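Local atomic coordinates of phosphatase (PDB entry 1NF2), a protein that probably acts as a magnesium-dependent phosphatase of the haloacid dehalogenase (HAD) family. Residues M1-T12 with V254-C265. Residues are numbered along the deposited sequence; the frame is centred on the assembly and turned at random.
Sequences MYRVFVFDLDGT and VSYVLERISTDC. With MG (magnesium ion), chain F.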
loop_
_atom_site.group_PDB
_atom_site.type_symbol
_atom_site.label_atom_id
_atom_site.label_comp_id
_atom_site.label_asym_id
_atom_site.label_seq_id
_atom_site.Cartn_x
_atom_site.Cartn_y
_atom_site.Cartn_z
ATOM N N MET A 1 -2.921 -21.062 18.464
ATOM C CA MET A 1 -2.580 -21.245 17.026
ATOM C C MET A 1 -3.017 -20.063 16.164
ATOM O O MET A 1 -3.956 -19.339 16.497
ATOM C CB MET A 1 -3.207 -22.540 16.505
ATOM C CG MET A 1 -2.583 -23.794 17.118
ATOM S SD MET A 1 -3.446 -25.310 16.668
ATOM C CE MET A 1 -2.674 -25.682 15.168
ATOM N N TYR A 2 -2.322 -19.885 15.047
ATOM C CA TYR A 2 -2.588 -18.796 14.118
ATOM C C TYR A 2 -3.262 -19.294 12.855
ATOM O O TYR A 2 -2.899 -20.347 12.329
ATOM C CB TYR A 2 -1.266 -18.103 13.783
ATOM C CG TYR A 2 -0.708 -17.387 14.978
ATOM C CD1 TYR A 2 -1.150 -16.101 15.302
ATOM C CD2 TYR A 2 0.178 -18.021 15.847
ATOM C CE1 TYR A 2 -0.731 -15.467 16.462
ATOM C CE2 TYR A 2 0.607 -17.392 17.017
ATOM C CZ TYR A 2 0.142 -16.112 17.317
ATOM O OH TYR A 2 0.518 -15.481 18.481
ATOM N N ARG A 3 -4.242 -18.537 12.366
ATOM C CA ARG A 3 -4.977 -18.925 11.160
ATOM C C ARG A 3 -5.046 -17.824 10.105
ATOM O O ARG A 3 -5.592 -18.037 9.024
ATOM C CB ARG A 3 -6.405 -19.342 11.524
ATOM C CG ARG A 3 -6.487 -20.459 12.545
ATOM C CD ARG A 3 -7.932 -20.831 12.847
ATOM N NE ARG A 3 -8.037 -21.977 13.745
ATOM C CZ ARG A 3 -7.609 -21.989 15.003
ATOM N NH1 ARG A 3 -7.041 -20.910 15.519
ATOM N NH2 ARG A 3 -7.752 -23.078 15.748
ATOM N N VAL A 4 -4.495 -16.655 10.419
ATOM C CA VAL A 4 -4.514 -15.519 9.495
ATOM C C VAL A 4 -3.097 -14.969 9.388
ATOM O O VAL A 4 -2.473 -14.639 10.389
ATOM C CB VAL A 4 -5.483 -14.423 10.001
ATOM C CG1 VAL A 4 -5.500 -13.224 9.036
ATOM C CG2 VAL A 4 -6.882 -15.018 10.139
ATOM N N PHE A 5 -2.605 -14.876 8.161
ATOM C CA PHE A 5 -1.242 -14.436 7.904
ATOM C C PHE A 5 -1.184 -13.195 7.007
ATOM O O PHE A 5 -1.504 -13.254 5.824
ATOM C CB PHE A 5 -0.486 -15.618 7.282
ATOM C CG PHE A 5 -0.531 -16.870 8.129
ATOM C CD1 PHE A 5 0.348 -17.038 9.201
ATOM C CD2 PHE A 5 -1.503 -17.841 7.905
ATOM C CE1 PHE A 5 0.258 -18.150 10.042
ATOM C CE2 PHE A 5 -1.604 -18.960 8.739
ATOM C CZ PHE A 5 -0.724 -19.114 9.813
ATOM N N VAL A 6 -0.774 -12.072 7.584
ATOM C CA VAL A 6 -0.704 -10.814 6.842
ATOM C C VAL A 6 0.733 -10.466 6.443
ATOM O O VAL A 6 1.631 -10.438 7.279
ATOM C CB VAL A 6 -1.309 -9.668 7.681
ATOM C CG1 VAL A 6 -1.339 -8.374 6.859
ATOM C CG2 VAL A 6 -2.727 -10.055 8.126
ATOM N N PHE A 7 0.940 -10.182 5.164
ATOM C CA PHE A 7 2.274 -9.879 4.660
ATOM C C PHE A 7 2.371 -8.570 3.879
ATOM O O PHE A 7 1.596 -8.336 2.949
ATOM C CB PHE A 7 2.746 -10.982 3.699
ATOM C CG PHE A 7 2.660 -12.374 4.250
ATOM C CD1 PHE A 7 3.664 -12.877 5.073
ATOM C CD2 PHE A 7 1.594 -13.203 3.909
ATOM C CE1 PHE A 7 3.612 -14.195 5.549
ATOM C CE2 PHE A 7 1.531 -14.525 4.381
ATOM C CZ PHE A 7 2.544 -15.018 5.202
ATOM N N ASP A 8 3.323 -7.719 4.238
ATOM C CA ASP A 8 3.532 -6.502 3.461
ATOM C C ASP A 8 4.316 -7.076 2.277
ATOM O O ASP A 8 4.897 -8.164 2.392
ATOM C CB ASP A 8 4.399 -5.500 4.234
ATOM C CG ASP A 8 4.568 -4.164 3.501
ATOM O OD1 ASP A 8 5.206 -3.247 4.066
ATOM O OD2 ASP A 8 4.070 -4.022 2.366
ATOM N N LEU A 9 4.319 -6.381 1.145
ATOM C CA LEU A 9 5.048 -6.853 -0.033
ATOM C C LEU A 9 6.478 -6.320 -0.039
ATOM O O LEU A 9 7.409 -7.039 0.327
ATOM C CB LEU A 9 4.319 -6.430 -1.314
ATOM C CG LEU A 9 3.554 -7.516 -2.077
ATOM C CD1 LEU A 9 2.816 -8.419 -1.118
ATOM C CD2 LEU A 9 2.586 -6.871 -3.048
ATOM N N ASP A 10 6.651 -5.062 -0.445
ATOM C CA ASP A 10 7.973 -4.441 -0.489
ATOM C C ASP A 10 8.702 -4.563 0.847
ATOM O O ASP A 10 8.088 -4.447 1.912
ATOM C CB ASP A 10 7.849 -2.962 -0.886
ATOM C CG ASP A 10 7.449 -2.779 -2.346
ATOM O OD1 ASP A 10 8.338 -2.811 -3.222
ATOM O OD2 ASP A 10 6.243 -2.624 -2.620
ATOM N N GLY A 11 10.010 -4.813 0.776
ATOM C CA GLY A 11 10.834 -4.952 1.966
ATOM C C GLY A 11 10.458 -6.094 2.898
ATOM O O GLY A 11 11.065 -6.249 3.959
ATOM N N THR A 12 9.491 -6.913 2.488
ATOM C CA THR A 12 8.996 -8.010 3.320
ATOM C C THR A 12 8.918 -9.347 2.571
ATOM O O THR A 12 9.849 -10.151 2.643
ATOM C CB THR A 12 7.607 -7.619 3.873
ATOM O OG1 THR A 12 7.728 -6.362 4.555
ATOM C CG2 THR A 12 7.070 -8.677 4.838
ATOM N N VAL A 254 10.701 -14.337 5.761
ATOM C CA VAL A 254 9.334 -14.753 6.042
ATOM C C VAL A 254 9.263 -16.247 6.361
ATOM O O VAL A 254 8.711 -16.639 7.393
ATOM C CB VAL A 254 8.407 -14.457 4.847
ATOM C CG1 VAL A 254 7.006 -14.986 5.129
ATOM C CG2 VAL A 254 8.366 -12.958 4.588
ATOM N N SER A 255 9.818 -17.073 5.474
ATOM C CA SER A 255 9.823 -18.524 5.666
ATOM C C SER A 255 10.499 -18.920 6.969
ATOM O O SER A 255 10.012 -19.778 7.695
ATOM C CB SER A 255 10.561 -19.228 4.518
ATOM O OG SER A 255 9.802 -19.237 3.322
ATOM N N TYR A 256 11.628 -18.286 7.255
ATOM C CA TYR A 256 12.399 -18.598 8.448
ATOM C C TYR A 256 11.572 -18.624 9.734
ATOM O O TYR A 256 11.793 -19.472 10.598
ATOM C CB TYR A 256 13.561 -17.614 8.574
ATOM C CG TYR A 256 14.624 -18.035 9.562
ATOM C CD1 TYR A 256 14.542 -17.672 10.904
ATOM C CD2 TYR A 256 15.716 -18.800 9.152
ATOM C CE1 TYR A 256 15.524 -18.055 11.818
ATOM C CE2 TYR A 256 16.706 -19.193 10.057
ATOM C CZ TYR A 256 16.603 -18.816 11.387
ATOM O OH TYR A 256 17.569 -19.205 12.288
ATOM N N VAL A 257 10.620 -17.706 9.862
ATOM C CA VAL A 257 9.769 -17.660 11.049
ATOM C C VAL A 257 8.446 -18.372 10.784
ATOM O O VAL A 257 7.900 -19.051 11.656
ATOM C CB VAL A 257 9.471 -16.191 11.479
ATOM C CG1 VAL A 257 8.282 -16.151 12.445
ATOM C CG2 VAL A 257 10.690 -15.594 12.147
ATOM N N LEU A 258 7.946 -18.222 9.564
ATOM C CA LEU A 258 6.689 -18.830 9.174
ATOM C C LEU A 258 6.667 -20.335 9.421
ATOM O O LEU A 258 5.659 -20.885 9.859
ATOM C CB LEU A 258 6.422 -18.530 7.701
ATOM C CG LEU A 258 5.046 -18.857 7.135
ATOM C CD1 LEU A 258 3.942 -18.228 7.990
ATOM C CD2 LEU A 258 4.989 -18.343 5.700
ATOM N N GLU A 259 7.784 -21.000 9.154
ATOM C CA GLU A 259 7.857 -22.443 9.346
ATOM C C GLU A 259 7.830 -22.878 10.807
ATOM O O GLU A 259 7.557 -24.042 11.094
ATOM C CB GLU A 259 9.120 -23.008 8.687
ATOM C CG GLU A 259 9.284 -22.612 7.241
ATOM C CD GLU A 259 10.469 -23.280 6.587
ATOM O OE1 GLU A 259 11.538 -23.349 7.230
ATOM O OE2 GLU A 259 10.333 -23.725 5.426
ATOM N N ARG A 260 8.108 -21.962 11.731
ATOM C CA ARG A 260 8.130 -22.319 13.151
ATOM C C ARG A 260 6.881 -21.918 13.953
ATOM O O ARG A 260 6.701 -22.354 15.096
ATOM C CB ARG A 260 9.365 -21.710 13.834
ATOM C CG ARG A 260 10.712 -21.965 13.130
ATOM C CD ARG A 260 10.891 -23.418 12.638
ATOM N NE ARG A 260 10.701 -24.432 13.675
ATOM C CZ ARG A 260 10.825 -25.743 13.466
ATOM N NH1 ARG A 260 11.145 -26.196 12.258
ATOM N NH2 ARG A 260 10.622 -26.608 14.460
ATOM N N ILE A 261 6.017 -21.098 13.364
ATOM C CA ILE A 261 4.820 -20.638 14.067
ATOM C C ILE A 261 3.724 -21.689 14.230
ATOM O O ILE A 261 3.455 -22.453 13.308
ATOM C CB ILE A 261 4.241 -19.363 13.384
ATOM C CG1 ILE A 261 2.760 -19.220 13.714
ATOM C CG2 ILE A 261 4.457 -19.419 11.892
ATOM C CD1 ILE A 261 2.129 -18.032 13.060
ATOM N N SER A 262 3.105 -21.725 15.414
ATOM C CA SER A 262 2.023 -22.674 15.704
ATOM C C SER A 262 0.834 -22.323 14.839
ATOM O O SER A 262 0.191 -21.285 15.030
ATOM C CB SER A 262 1.593 -22.606 17.168
ATOM O OG SER A 262 2.661 -22.946 18.023
ATOM N N THR A 263 0.519 -23.205 13.907
ATOM C CA THR A 263 -0.563 -22.933 12.998
ATOM C C THR A 263 -1.483 -24.098 12.713
ATOM O O THR A 263 -1.069 -25.260 12.732
ATOM C CB THR A 263 -0.007 -22.456 11.657
ATOM O OG1 THR A 263 -1.043 -22.481 10.674
ATOM C CG2 THR A 263 1.112 -23.365 11.200
ATOM N N ASP A 264 -2.742 -23.770 12.450
ATOM C CA ASP A 264 -3.723 -24.771 12.084
ATOM C C ASP A 264 -3.295 -25.117 10.664
ATOM O O ASP A 264 -2.113 -25.013 10.340
ATOM C CB ASP A 264 -5.133 -24.173 12.099
ATOM C CG ASP A 264 -5.972 -24.688 13.253
ATOM O OD1 ASP A 264 -5.533 -24.563 14.414
ATOM O OD2 ASP A 264 -7.074 -25.215 12.995
ATOM N N CYS A 265 -4.246 -25.475 9.808
ATOM C CA CYS A 265 -3.928 -25.856 8.430
ATOM C C CYS A 265 -2.705 -26.783 8.406
ATOM O O CYS A 265 -2.067 -27.001 9.437
ATOM C CB CYS A 265 -3.685 -24.614 7.554
ATOM S SG CYS A 265 -3.116 -23.094 8.382
HETATM MG MG MG F . 7.172 -2.209 2.926
HETATM O O HOH W 1 10.958 -12.880 3.010
#
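Phe5 and Phe7 both carry CG anti to the carbonyl carbon (chi1 -55° in Phe5), which turns their rings from strand 4-8 toward Leu258, Ile261 and Val254. The strand is the central first strand of the HAD-type core, and the C-terminal helix 254-258 runs nearly antiparallel to it, the short axes 160° apart. Ile261 CD1 meets the Phe5 ring in its plane, 3.6 Å from CE1, while Thr263 OG1 stands near the same plane beside CZ. The other end of the contact is filled by Val254, whose CG1 lies 3.5 Å from Phe7 CE1; Leu258 spans the two rings, CD1 against Phe5 and CD2 against Phe7. Leu31 of helix 22-31 touches both Phe5 and Leu258. CG1 of Ile261 points away from the backbone N, which also carries CD1 to within 3.4 Å of Tyr2 CD2. Past the helix the chain turns and runs beside the N-terminus, with a single bridge of the parallel type between Tyr2 and Thr263: Tyr2 N donates to Ser262 O (2.9 Å), and Asp264 N returns a weak bond to Tyr2 O. Asp264, poorly ordered, sets OD1 over one face of the Arg3 guanidinium, 3.0 Å from NH2 but well out of the guanidinium plane, so this salt bridge rests on charge and no N-H points at it. Replacing Arg3 by alanine removes the guanidinium and would probably leave the Asp264 carboxylate without this opposite charge and the tail freer to move. Cys265 continues the tail into a disulfide with Cys35. Asp8 OD1 binds the magnesium ion at 2.5 Å, in a site shared with Asp10 and Asp214. Apart from the metal, one water bridges the segments, donating to Thr12 O and accepting from Val254 N at 3.1 Å.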